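Local coordinates for ThiJ/pfpI family protein (Bacillus anthracis, PDB 3EFE), which is of unestablished function but belongs to the DJ-1/PfpI family, whose relatives include proteases, chaperones and glyoxalase-like enzymes, at residues Ala8-Phe13 with Val43-Ala48; Ala48-Ile53 with Arg60-Ile65; Asn132-Thr137 with Lys145-Tyr150. All blocks are in the same frame, centred on the assembly; numbering follows the deposited sequence.

Interaction 1. Residues Ala8-Phe13 with Val43-Ala48; sequences AFLYVF and VITVGA
Phe9 and Ile44 both turn their side chains back beside their own backbone nitrogens (chi1 -64° and -49°), which sets the two alongside each other, with Ile44 CD1 3.7 Å from Phe9 CE1. Val46 crosses the same ring at a slant, and its CG1 comes within 3.7 Å of Phe9 CD1. The next aromatic residue, Tyr11, on the same face, has CG opposite its backbone N (chi1 -175°), and its ring lies beside Val46 and Ala48: CD1 is 3.2 Å from Val46 O, and OH reaches the methyl of Ala48. That hydroxyl is buried without a polar partner in the model. Smaller groups meet on the reverse face, where Leu10 CB packs against Val43 CG1, and Val12 CG1 touches Thr45 CB at 3.6 Å.

The backbones pair as parallel strands. Ile44 N donates to Ala8 O, Leu10 N to Ile44 O, Val46 N to Leu10 O and Val12 N to Val46 O, all at 2.9 to 3.0 Å. The last bond carries the ladder past Tyr11. One step further a water bridges the chains, donating to Val12 O and accepting from Ala48 N.

Strand 8-11, helix 18-30 and strand 43-47 form a beta-alpha-beta crossover in the flavodoxin-like core of the DJ-1/PfpI family. The helix lies on the face of Leu10 and Val43, which also meets Leu59 and Gly57 of the second subunit. In the parallel sheet, strand 77-80 flanks 8-11 and strand 65-66 flanks 43-47, with Ile65 packing on Phe9, Ile44 and Val46.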
loop_
_atom_site.group_PDB
_atom_site.type_symbol
_atom_site.label_atom_id
_atom_site.label_comp_id
_atom_site.label_asym_id
_atom_site.label_seq_id
_atom_site.Cartn_x
_atom_site.Cartn_y
_atom_site.Cartn_z
ATOM N N ALA D 8 -9.387 15.759 0.573
ATOM C CA ALA D 8 -8.724 14.678 1.248
ATOM C C ALA D 8 -7.265 15.035 1.270
ATOM O O ALA D 8 -6.698 15.352 0.276
ATOM C CB ALA D 8 -8.956 13.343 0.571
ATOM N N PHE D 9 -6.714 15.055 2.471
ATOM C CA PHE D 9 -5.285 15.330 2.705
ATOM C C PHE D 9 -4.565 14.101 3.181
ATOM O O PHE D 9 -5.077 13.387 4.022
ATOM C CB PHE D 9 -5.130 16.433 3.743
ATOM C CG PHE D 9 -5.684 17.751 3.276
ATOM C CD1 PHE D 9 -5.020 18.486 2.302
ATOM C CD2 PHE D 9 -6.849 18.231 3.789
ATOM C CE1 PHE D 9 -5.479 19.673 1.876
ATOM C CE2 PHE D 9 -7.373 19.472 3.334
ATOM C CZ PHE D 9 -6.647 20.177 2.356
ATOM N N LEU D 10 -3.383 13.832 2.623
ATOM C CA LEU D 10 -2.514 12.841 3.221
ATOM C C LEU D 10 -1.281 13.549 3.717
ATOM O O LEU D 10 -0.471 14.087 2.949
ATOM C CB LEU D 10 -2.156 11.773 2.186
ATOM C CG LEU D 10 -1.146 10.704 2.615
ATOM C CD1 LEU D 10 -1.784 9.692 3.613
ATOM C CD2 LEU D 10 -0.437 10.080 1.397
ATOM N N TYR D 11 -1.068 13.499 5.006
ATOM C CA TYR D 11 0.224 13.957 5.571
ATOM C C TYR D 11 1.382 13.063 5.162
ATOM O O TYR D 11 1.392 11.843 5.454
ATOM C CB TYR D 11 0.077 14.106 7.084
ATOM C CG TYR D 11 1.289 14.676 7.784
ATOM C CD1 TYR D 11 1.761 15.963 7.495
ATOM C CD2 TYR D 11 1.943 13.936 8.762
ATOM C CE1 TYR D 11 2.887 16.472 8.168
ATOM C CE2 TYR D 11 3.014 14.438 9.439
ATOM C CZ TYR D 11 3.505 15.701 9.126
ATOM O OH TYR D 11 4.627 16.155 9.811
ATOM N N VAL D 12 2.350 13.674 4.479
ATOM C CA VAL D 12 3.556 12.982 3.960
ATOM C C VAL D 12 4.831 13.411 4.716
ATOM O O VAL D 12 5.059 14.599 4.937
ATOM C CB VAL D 12 3.691 13.103 2.333
ATOM C CG1 VAL D 12 2.452 12.480 1.678
ATOM C CG2 VAL D 12 3.899 14.499 1.876
ATOM N N PHE D 13 5.616 12.416 5.143
ATOM C CA PHE D 13 6.843 12.594 5.984
ATOM C C PHE D 13 7.812 11.468 5.771
ATOM O O PHE D 13 7.416 10.360 5.430
ATOM C CB PHE D 13 6.557 12.709 7.479
ATOM C CG PHE D 13 5.732 11.579 8.038
ATOM C CD1 PHE D 13 6.329 10.555 8.721
ATOM C CD2 PHE D 13 4.338 11.566 7.876
ATOM C CE1 PHE D 13 5.594 9.541 9.211
ATOM C CE2 PHE D 13 3.586 10.545 8.351
ATOM C CZ PHE D 13 4.206 9.524 9.029
ATOM N N VAL D 43 -6.765 13.453 -3.545
ATOM C CA VAL D 43 -5.872 13.383 -2.400
ATOM C C VAL D 43 -4.752 14.410 -2.645
ATOM O O VAL D 43 -4.010 14.342 -3.636
ATOM C CB VAL D 43 -5.351 11.942 -2.166
ATOM C CG1 VAL D 43 -4.222 11.877 -0.989
ATOM C CG2 VAL D 43 -6.535 10.994 -1.886
ATOM N N ILE D 44 -4.709 15.416 -1.770
ATOM C CA ILE D 44 -3.600 16.406 -1.709
ATOM C C ILE D 44 -2.561 16.010 -0.667
ATOM O O ILE D 44 -2.852 15.898 0.541
ATOM C CB ILE D 44 -4.103 17.843 -1.398
ATOM C CG1 ILE D 44 -5.272 18.208 -2.325
ATOM C CG2 ILE D 44 -2.928 18.875 -1.578
ATOM C CD1 ILE D 44 -6.347 19.086 -1.662
ATOM N N THR D 45 -1.344 15.773 -1.094
ATOM C CA THR D 45 -0.308 15.434 -0.122
ATOM C C THR D 45 0.162 16.721 0.622
ATOM O O THR D 45 0.416 17.737 -0.015
ATOM C CB THR D 45 0.876 14.608 -0.726
ATOM O OG1 THR D 45 1.571 15.362 -1.683
ATOM C CG2 THR D 45 0.396 13.327 -1.369
ATOM N N VAL D 46 0.203 16.678 1.964
ATOM C CA VAL D 46 0.687 17.824 2.748
ATOM C C VAL D 46 1.888 17.465 3.620
ATOM O O VAL D 46 1.877 16.501 4.314
ATOM C CB VAL D 46 -0.391 18.583 3.562
ATOM C CG1 VAL D 46 -1.680 17.822 3.782
ATOM C CG2 VAL D 46 0.201 19.035 4.872
ATOM N N GLY D 47 2.963 18.228 3.485
ATOM C CA GLY D 47 4.226 17.974 4.154
ATOM C C GLY D 47 4.319 18.936 5.290
ATOM O O GLY D 47 3.519 19.912 5.340
ATOM N N ALA D 48 5.255 18.671 6.214
ATOM C CA ALA D 48 5.584 19.657 7.277
ATOM C C ALA D 48 6.087 20.920 6.593
ATOM O O ALA D 48 5.868 22.007 7.097
ATOM C CB ALA D 48 6.641 19.130 8.294
HETATM O O HOH W 1 7.000 16.585 5.806
#

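Interaction 2. Residues Ala48-Ile53 with Arg60-Ile65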
loop_
_atom_site.group_PDB
_atom_site.type_symbol
_atom_site.label_atom_id
_atom_site.label_comp_id
_atom_site.label_asym_id
_atom_site.label_seq_id
_atom_site.Cartn_x
_atom_site.Cartn_y
_atom_site.Cartn_z
ATOM N N ALA D 48 5.255 18.671 6.214
ATOM C CA ALA D 48 5.584 19.657 7.277
ATOM C C ALA D 48 6.087 20.920 6.593
ATOM O O ALA D 48 5.868 22.007 7.097
ATOM C CB ALA D 48 6.641 19.130 8.294
ATOM N N ASN D 49 6.755 20.732 5.450
ATOM C CA ASN D 49 7.222 21.754 4.571
ATOM C C ASN D 49 7.326 21.125 3.153
ATOM O O ASN D 49 6.996 19.966 2.976
ATOM C CB ASN D 49 8.584 22.179 5.022
ATOM C CG ASN D 49 9.592 21.049 4.907
ATOM O OD1 ASN D 49 9.532 20.201 3.997
ATOM N ND2 ASN D 49 10.536 21.033 5.827
ATOM N N LYS D 50 7.838 21.879 2.169
ATOM C CA LYS D 50 7.775 21.530 0.741
ATOM C C LYS D 50 8.864 20.575 0.302
ATOM O O LYS D 50 8.886 20.125 -0.839
ATOM C CB LYS D 50 7.761 22.810 -0.107
ATOM C CG LYS D 50 6.445 23.630 0.108
ATOM C CD LYS D 50 5.665 24.079 -1.212
ATOM C CE LYS D 50 5.094 22.886 -2.079
ATOM N NZ LYS D 50 6.142 21.775 -2.434
ATOM N N GLU D 51 9.754 20.250 1.242
ATOM C CA GLU D 51 10.839 19.291 1.039
ATOM C C GLU D 51 10.255 17.924 0.673
ATOM O O GLU D 51 9.233 17.457 1.242
ATOM C CB GLU D 51 11.746 19.124 2.293
ATOM C CG GLU D 51 12.652 20.334 2.778
ATOM C CD GLU D 51 13.469 20.004 4.143
ATOM O OE1 GLU D 51 13.198 18.950 4.804
ATOM O OE2 GLU D 51 14.355 20.826 4.565
ATOM N N MET D 52 10.924 17.307 -0.293
ATOM C CA MET D 52 10.727 15.920 -0.639
ATOM C C MET D 52 11.001 15.042 0.541
ATOM O O MET D 52 11.936 15.301 1.363
ATOM C CB MET D 52 11.632 15.556 -1.832
ATOM C CG MET D 52 11.099 16.254 -3.121
ATOM S SD MET D 52 11.333 15.352 -4.620
ATOM C CE MET D 52 10.216 14.036 -4.233
ATOM N N ILE D 53 10.164 14.013 0.636
ATOM C CA ILE D 53 10.162 13.007 1.693
ATOM C C ILE D 53 10.421 11.693 1.002
ATOM O O ILE D 53 10.287 11.578 -0.204
ATOM C CB ILE D 53 8.837 13.042 2.490
ATOM C CG1 ILE D 53 7.626 12.461 1.728
ATOM C CG2 ILE D 53 8.500 14.484 2.807
ATOM C CD1 ILE D 53 7.478 10.974 1.722
ATOM N N ARG D 60 10.564 8.571 -3.225
ATOM C CA ARG D 60 10.759 10.020 -3.008
ATOM C C ARG D 60 9.573 10.823 -3.532
ATOM O O ARG D 60 9.317 10.857 -4.710
ATOM C CB ARG D 60 12.039 10.533 -3.644
ATOM C CG ARG D 60 13.275 9.613 -3.495
ATOM C CD ARG D 60 14.351 10.043 -2.466
ATOM N NE ARG D 60 14.321 11.481 -2.115
ATOM C CZ ARG D 60 14.422 12.530 -2.949
ATOM N NH1 ARG D 60 14.371 13.763 -2.424
ATOM N NH2 ARG D 60 14.537 12.387 -4.280
ATOM N N ILE D 61 8.864 11.484 -2.633
ATOM C CA ILE D 61 7.628 12.129 -2.969
ATOM C C ILE D 61 7.703 13.639 -2.755
ATOM O O ILE D 61 8.215 14.105 -1.758
ATOM C CB ILE D 61 6.461 11.499 -2.100
ATOM C CG1 ILE D 61 6.291 10.022 -2.497
ATOM C CG2 ILE D 61 5.157 12.341 -2.174
ATOM C CD1 ILE D 61 5.404 9.192 -1.506
ATOM N N LYS D 62 7.092 14.380 -3.647
ATOM C CA LYS D 62 7.077 15.827 -3.608
ATOM C C LYS D 62 5.762 16.225 -3.025
ATOM O O LYS D 62 4.718 15.959 -3.648
ATOM C CB LYS D 62 7.223 16.385 -5.043
ATOM C CG LYS D 62 7.326 17.924 -5.197
ATOM C CD LYS D 62 8.438 18.548 -4.261
ATOM C CE LYS D 62 8.617 20.120 -4.420
ATOM N NZ LYS D 62 8.179 20.608 -5.777
ATOM N N PRO D 63 5.771 16.811 -1.805
ATOM C CA PRO D 63 4.511 17.258 -1.227
ATOM C C PRO D 63 3.862 18.309 -2.117
ATOM O O PRO D 63 4.550 19.155 -2.721
ATOM C CB PRO D 63 4.932 17.840 0.140
ATOM C CG PRO D 63 6.146 17.181 0.438
ATOM C CD PRO D 63 6.873 17.099 -0.877
ATOM N N ASP D 64 2.545 18.193 -2.244
ATOM C CA ASP D 64 1.732 19.162 -2.973
ATOM C C ASP D 64 1.772 20.514 -2.321
ATOM O O ASP D 64 1.962 21.505 -3.015
ATOM C CB ASP D 64 0.278 18.707 -3.053
ATOM C CG ASP D 64 0.097 17.581 -4.023
ATOM O OD1 ASP D 64 0.907 17.523 -4.943
ATOM O OD2 ASP D 64 -0.819 16.748 -3.861
ATOM N N ILE D 65 1.532 20.556 -1.027
ATOM C CA ILE D 65 1.547 21.756 -0.277
ATOM C C ILE D 65 2.217 21.521 1.090
ATOM O O ILE D 65 2.511 20.379 1.486
ATOM C CB ILE D 65 0.090 22.308 -0.082
ATOM C CG1 ILE D 65 -0.711 21.482 0.976
ATOM C CG2 ILE D 65 -0.634 22.448 -1.451
ATOM C CD1 ILE D 65 -2.227 21.790 1.046
#
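Backbone hydrogen bonds join Ile53 to Ile61 in both directions, making them a hydrogen-bonded antiparallel pair. Ile53 N donates to Ile61 O at 3.1 Å, in the carbonyl plane, and Ile61 N returns a bond of 2.8 Å to Ile53 O. A third bond across the contact comes from a side chain: Lys50 NZ reaches Pro63 O at 3.1 Å, tilted 34° from the carbonyl plane. The lysine bends at three successive torsions to curl round to this carbonyl, and its CE passes close to Asp64 O. Within 48-53, Asn49 OD1 accepts from Glu51 N at 2.8 Å, an Asx turn just ahead of Met52.

Two apolar pairs accompany these bonds. Ile53 CD1 lies 4.0 Å from Ile61 CB on the shared face of the pair, and Ile53 CG2 is 4.3 Å from Pro63 CG. The proline ring also meets a carbonyl, its CD 3.2 Å from Glu51 O. Met52 lies across the aliphatic part of Lys62, with Met52 CG 3.7 Å from Lys62 CD.

Charge enters through the two lysines. Their amines, Lys50 NZ and Lys62 NZ, stand 4.1 Å apart, a like-charge approach that the carbonyl of Pro63 may ease on the Lys50 side.

The second subunit meets 60-65: Arg60 and Lys62 make backbone hydrogen bonds to it, and Ile61 packs on Ile61 of that subunit. Strands 53-54 and 60-61 form an antiparallel beta hairpin, separate from the main sheet, that takes part in the dimer contact.

Interaction 3. Residues Asn132-Thr137 with Lys145-Tyr150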
loop_
_atom_site.group_PDB
_atom_site.type_symbol
_atom_site.label_atom_id
_atom_site.label_comp_id
_atom_site.label_asym_id
_atom_site.label_seq_id
_atom_site.Cartn_x
_atom_site.Cartn_y
_atom_site.Cartn_z
ATOM N N ASN D 132 -1.826 -0.047 17.840
ATOM C CA ASN D 132 -1.146 -1.314 17.702
ATOM C C ASN D 132 -1.231 -2.170 18.937
ATOM O O ASN D 132 -1.452 -3.345 18.843
ATOM C CB ASN D 132 0.312 -1.086 17.255
ATOM C CG ASN D 132 0.387 -0.611 15.806
ATOM O OD1 ASN D 132 -0.402 -1.062 14.957
ATOM N ND2 ASN D 132 1.368 0.280 15.495
ATOM N N ASN D 133 -1.034 -1.568 20.097
ATOM C CA ASN D 133 -0.988 -2.306 21.361
ATOM C C ASN D 133 -1.210 -1.315 22.514
ATOM O O ASN D 133 -0.484 -0.302 22.624
ATOM C CB ASN D 133 0.410 -2.955 21.516
ATOM C CG ASN D 133 0.559 -3.705 22.832
ATOM O OD1 ASN D 133 1.194 -3.207 23.773
ATOM N ND2 ASN D 133 -0.065 -4.907 22.914
ATOM N N LEU D 134 -2.201 -1.601 23.343
ATOM C CA LEU D 134 -2.485 -0.790 24.512
ATOM C C LEU D 134 -1.275 -0.568 25.451
ATOM O O LEU D 134 -0.938 0.598 25.777
ATOM C CB LEU D 134 -3.547 -1.496 25.311
ATOM C CG LEU D 134 -4.060 -0.788 26.569
ATOM C CD1 LEU D 134 -4.481 0.679 26.256
ATOM C CD2 LEU D 134 -5.187 -1.641 27.009
ATOM N N GLU D 135 -0.583 -1.658 25.805
ATOM C CA GLU D 135 0.560 -1.545 26.750
ATOM C C GLU D 135 1.671 -0.704 26.235
ATOM O O GLU D 135 2.225 0.103 26.975
ATOM C CB GLU D 135 0.997 -2.911 27.276
ATOM C CG GLU D 135 -0.206 -3.588 28.009
ATOM C CD GLU D 135 -0.709 -2.742 29.237
ATOM O OE1 GLU D 135 -1.910 -2.873 29.610
ATOM O OE2 GLU D 135 0.103 -1.948 29.852
ATOM N N TYR D 136 1.953 -0.816 24.940
ATOM C CA TYR D 136 2.993 -0.022 24.365
ATOM C C TYR D 136 2.521 1.427 24.300
ATOM O O TYR D 136 3.294 2.315 24.553
ATOM C CB TYR D 136 3.394 -0.601 23.001
ATOM C CG TYR D 136 4.557 0.118 22.356
ATOM C CD1 TYR D 136 5.851 0.012 22.872
ATOM C CD2 TYR D 136 4.365 0.948 21.237
ATOM C CE1 TYR D 136 6.937 0.712 22.276
ATOM C CE2 TYR D 136 5.410 1.644 20.649
ATOM C CZ TYR D 136 6.705 1.507 21.151
ATOM O OH TYR D 136 7.730 2.229 20.561
ATOM N N THR D 137 1.245 1.670 23.992
ATOM C CA THR D 137 0.760 3.031 23.867
ATOM C C THR D 137 0.866 3.697 25.244
ATOM O O THR D 137 1.277 4.829 25.311
ATOM C CB THR D 137 -0.752 3.098 23.357
ATOM O OG1 THR D 137 -0.874 2.519 22.049
ATOM C CG2 THR D 137 -1.311 4.528 23.358
ATOM N N LYS D 145 -4.765 9.308 28.666
ATOM C CA LYS D 145 -5.679 8.913 29.758
ATOM C C LYS D 145 -6.956 8.220 29.238
ATOM O O LYS D 145 -8.036 8.210 29.910
ATOM C CB LYS D 145 -6.042 10.152 30.605
ATOM C CG LYS D 145 -4.864 10.916 31.250
ATOM C CD LYS D 145 -5.302 12.341 31.682
ATOM C CE LYS D 145 -4.127 13.311 31.961
ATOM N NZ LYS D 145 -2.907 12.633 32.549
ATOM N N GLY D 146 -6.830 7.602 28.058
ATOM C CA GLY D 146 -7.980 7.076 27.326
ATOM C C GLY D 146 -8.114 5.596 27.430
ATOM O O GLY D 146 -8.839 5.030 26.696
ATOM N N GLU D 147 -7.437 4.949 28.351
ATOM C CA GLU D 147 -7.479 3.481 28.402
ATOM C C GLU D 147 -8.853 2.852 28.441
ATOM O O GLU D 147 -9.057 1.723 27.979
ATOM C CB GLU D 147 -6.707 2.966 29.612
ATOM C CG GLU D 147 -6.488 1.460 29.496
ATOM C CD GLU D 147 -5.765 0.791 30.649
ATOM O OE1 GLU D 147 -6.131 -0.399 30.887
ATOM O OE2 GLU D 147 -4.854 1.421 31.262
ATOM N N LYS D 148 -9.796 3.561 29.045
ATOM C CA LYS D 148 -11.174 3.098 29.216
ATOM C C LYS D 148 -11.868 2.945 27.827
ATOM O O LYS D 148 -12.623 1.974 27.593
ATOM C CB LYS D 148 -11.895 4.114 30.164
ATOM C CG LYS D 148 -13.361 3.961 30.389
ATOM C CD LYS D 148 -13.637 2.936 31.461
ATOM C CE LYS D 148 -15.184 2.691 31.606
ATOM N NZ LYS D 148 -15.928 3.713 32.433
ATOM N N PHE D 149 -11.568 3.917 26.945
ATOM C CA PHE D 149 -12.087 4.081 25.576
ATOM C C PHE D 149 -11.469 3.220 24.478
ATOM O O PHE D 149 -12.009 3.142 23.354
ATOM C CB PHE D 149 -11.961 5.549 25.177
ATOM C CG PHE D 149 -12.888 6.426 25.959
ATOM C CD1 PHE D 149 -14.212 6.629 25.519
ATOM C CD2 PHE D 149 -12.483 6.980 27.192
ATOM C CE1 PHE D 149 -15.106 7.399 26.283
ATOM C CE2 PHE D 149 -13.364 7.751 27.953
ATOM C CZ PHE D 149 -14.679 7.965 27.493
ATOM N N TYR D 150 -10.380 2.562 24.831
ATOM C CA TYR D 150 -9.641 1.701 23.989
ATOM C C TYR D 150 -10.330 0.387 23.690
ATOM O O TYR D 150 -10.708 -0.328 24.597
ATOM C CB TYR D 150 -8.257 1.402 24.637
ATOM C CG TYR D 150 -7.286 0.676 23.720
ATOM C CD1 TYR D 150 -6.290 1.370 23.062
ATOM C CD2 TYR D 150 -7.387 -0.714 23.499
ATOM C CE1 TYR D 150 -5.398 0.728 22.194
ATOM C CE2 TYR D 150 -6.532 -1.355 22.651
ATOM C CZ TYR D 150 -5.530 -0.617 21.994
ATOM O OH TYR D 150 -4.669 -1.242 21.150
#
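Leu134 CD1 sits over one face of the Tyr150 ring, 4.0 Å from its centroid and 22° off the ring normal, a CH-pi contact displaced toward the rim near CD1. The two side chains run antiparallel, and Leu134 CB lies by the far end of the ring, 4.0 Å from Tyr150 CZ. Glu147 lies athwart the leucine, and Glu147 CG comes 3.9 Å from Leu134 CD1. Both Leu134 and Tyr150 place CG opposite the backbone N (chi1 -177° and -170°), which brings the leucine methyl over the tyrosine ring.

Leu134 opens helix 134-140, and Asn133 is its N-cap: Asn133 OD1 accepts from Tyr136 N at 2.8 Å. This capped helix start packs against the 145-150 loop that precedes strand 155-158, where Phe149 N bonds to Gly146 O at 3.0 Å.

Further out, the Tyr150 hydroxyl approaches Leu134 N at a poor angle for a bond and instead hydrogen-bonds to Ser131 OG, while the ring meets His129 with the planes nearly perpendicular. Glu147 turns its carboxylate to a salt bridge with Lys138, on helix 134-140 one turn after Leu134. Asn132, just before the cap, is held through OD1 by Ser165 OG and Gly166 N, and Gly146 O accepts from His129 NE2.

The three contacts follow one another along the chain. Interactions 1 and 2 are neighbours, their centres 8 Å apart; they share Ala48 and are joined directly where Gly47 N bonds to Ile65 O and Thr45 N to Asp64 OD2. The main sheet thereby passes from its parallel strands 8-11 and 43-47 to outer strand 65-66, with hairpin 53-61 inserted between the last two in sequence. Interaction 3 lies about 26 Å from interaction 1 and about 32 Å from interaction 2, centre to centre, across the chain's centre from interaction 1. Of the three, only the first two touch the second subunit, so one edge region of the sheet also serves dimerisation, while interaction 3 is peripheral.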